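Local coordinates for CurJ (Moorea producens 3L, PDB 5TZ6), which probably catalyses a vinylogous dehydration in curacin biosynthesis as a polyketide synthase dehydratase domain, though the engineered form studied here is inactive, at residues 64-69 with 139-144. The protein carries 1 engineered substitution. Numbering follows the deposited sequence.
Sequences LTFAAT and LSVANA
Ser140 OG has two polar partners: Gln72 NE2 on the adjacent strand 71-77, and Val141 O, to which its bond is weak at 3.3 Å. The Ser140 backbone meets the ring of Phe66, with its carbonyl C 3.8 Å from Phe66 CE2 in an oblique approach. Across the contact the clearest interaction is CH-pi: Val141 CG2 lies 3.5 Å from the centroid of the Phe66 ring, 13° off the ring normal, and thus almost over its centre. Val141 CG2 meets the ring while CG1, anti to the backbone N (chi1 -170°), reaches Ala68 CB at 3.9 Å. Deeper in, the far end of the ring rests by Leu139: Phe66 CE2 is 4.2 Å from Leu139 CG, and Leu139 O lies near the ring plane at its edge. Phe66 points its CB toward the strand, and CG beside the backbone N (chi1 -64°) carries the ring there. A backbone hydrogen bond Ser140-Gln72 pairs the two strands, and Ala142-Glu70 carries the pairing one step beyond their ends. The chain leaving helix 51-65 thus packs by apolar contact against the end of strand 132-141, as in the hot-dog fold, where an antiparallel sheet wraps round a central helix.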
loop_
_atom_site.group_PDB
_atom_site.type_symbol
_atom_site.label_atom_id
_atom_site.label_comp_id
_atom_site.label_asym_id
_atom_site.label_seq_id
_atom_site.Cartn_x
_atom_site.Cartn_y
_atom_site.Cartn_z
ATOM N N LEU A 64 -0.118 8.083 -12.288
ATOM C CA LEU A 64 -0.845 8.150 -11.028
ATOM C C LEU A 64 -0.307 9.209 -10.074
ATOM O O LEU A 64 -0.857 9.363 -8.977
ATOM C CB LEU A 64 -0.836 6.787 -10.331
ATOM C CG LEU A 64 -1.577 5.659 -11.039
ATOM C CD1 LEU A 64 -1.365 4.349 -10.297
ATOM C CD2 LEU A 64 -3.054 5.987 -11.149
ATOM N N THR A 65 0.735 9.951 -10.448
ATOM C CA THR A 65 1.230 10.992 -9.550
ATOM C C THR A 65 1.225 12.383 -10.162
ATOM O O THR A 65 0.853 13.341 -9.482
ATOM C CB THR A 65 2.650 10.663 -9.061
ATOM O OG1 THR A 65 3.411 10.103 -10.133
ATOM C CG2 THR A 65 2.596 9.672 -7.912
ATOM N N PHE A 66 1.616 12.533 -11.424
ATOM C CA PHE A 66 1.598 13.851 -12.041
ATOM C C PHE A 66 0.201 14.172 -12.570
ATOM O O PHE A 66 -0.619 13.284 -12.818
ATOM C CB PHE A 66 2.623 13.934 -13.173
ATOM C CG PHE A 66 4.050 13.791 -12.713
ATOM C CD1 PHE A 66 4.498 14.453 -11.583
ATOM C CD2 PHE A 66 4.940 12.983 -13.408
ATOM C CE1 PHE A 66 5.809 14.321 -11.159
ATOM C CE2 PHE A 66 6.250 12.846 -12.987
ATOM C CZ PHE A 66 6.684 13.514 -11.863
ATOM N N ALA A 67 -0.074 15.468 -12.726
ATOM C CA ALA A 67 -1.316 15.873 -13.374
ATOM C C ALA A 67 -1.199 15.890 -14.895
ATOM O O ALA A 67 -2.199 15.674 -15.589
ATOM C CB ALA A 67 -1.753 17.248 -12.865
ATOM N N ALA A 68 -0.004 16.133 -15.424
ATOM C CA ALA A 68 0.227 16.219 -16.859
ATOM C C ALA A 68 0.483 14.837 -17.463
ATOM O O ALA A 68 0.711 13.846 -16.762
ATOM C CB ALA A 68 1.396 17.161 -17.155
ATOM N N THR A 69 0.442 14.781 -18.794
ATOM C CA THR A 69 0.608 13.540 -19.541
ATOM C C THR A 69 2.035 13.321 -20.029
ATOM O O THR A 69 2.504 12.179 -20.055
ATOM C CB THR A 69 -0.347 13.508 -20.743
ATOM O OG1 THR A 69 -0.144 12.298 -21.484
ATOM C CG2 THR A 69 -0.090 14.688 -21.659
ATOM N N LEU A 139 12.815 10.900 -12.550
ATOM C CA LEU A 139 11.486 10.920 -13.146
ATOM C C LEU A 139 10.869 12.289 -12.924
ATOM O O LEU A 139 10.766 12.737 -11.780
ATOM C CB LEU A 139 10.609 9.829 -12.525
ATOM C CG LEU A 139 9.121 9.807 -12.841
ATOM C CD1 LEU A 139 8.910 9.528 -14.316
ATOM C CD2 LEU A 139 8.442 8.758 -11.975
ATOM N N SER A 140 10.446 12.949 -13.996
ATOM C CA SER A 140 9.884 14.279 -13.822
ATOM C C SER A 140 8.936 14.583 -14.968
ATOM O O SER A 140 8.939 13.911 -16.001
ATOM C CB SER A 140 10.969 15.358 -13.764
ATOM O OG SER A 140 11.608 15.505 -15.024
ATOM N N VAL A 141 8.141 15.639 -14.783
ATOM C CA VAL A 141 7.254 16.075 -15.849
ATOM C C VAL A 141 8.085 16.608 -17.011
ATOM O O VAL A 141 9.261 16.963 -16.871
ATOM C CB VAL A 141 6.259 17.131 -15.339
ATOM C CG1 VAL A 141 5.184 17.402 -16.379
ATOM C CG2 VAL A 141 5.631 16.677 -14.032
ATOM N N ALA A 142 7.475 16.624 -18.186
ATOM C CA ALA A 142 8.104 17.184 -19.365
ATOM C C ALA A 142 7.061 18.004 -20.105
ATOM O O ALA A 142 5.895 18.077 -19.701
ATOM C CB ALA A 142 8.692 16.089 -20.261
ATOM N N ASN A 143 7.490 18.636 -21.186
ATOM C CA ASN A 143 6.631 19.437 -22.040
ATOM C C ASN A 143 6.519 18.798 -23.419
ATOM O O ASN A 143 7.284 17.897 -23.781
ATOM C CB ASN A 143 7.148 20.875 -22.137
ATOM C CG ASN A 143 8.658 20.946 -22.123
ATOM O OD1 ASN A 143 9.317 20.594 -23.099
ATOM N ND2 ASN A 143 9.218 21.399 -21.004
ATOM N N ALA A 144 5.535 19.264 -24.181
ATOM C CA ALA A 144 5.308 18.742 -25.517
ATOM C C ALA A 144 6.346 19.309 -26.476
ATOM O O ALA A 144 6.841 20.424 -26.299
ATOM C CB ALA A 144 3.899 19.083 -26.000
#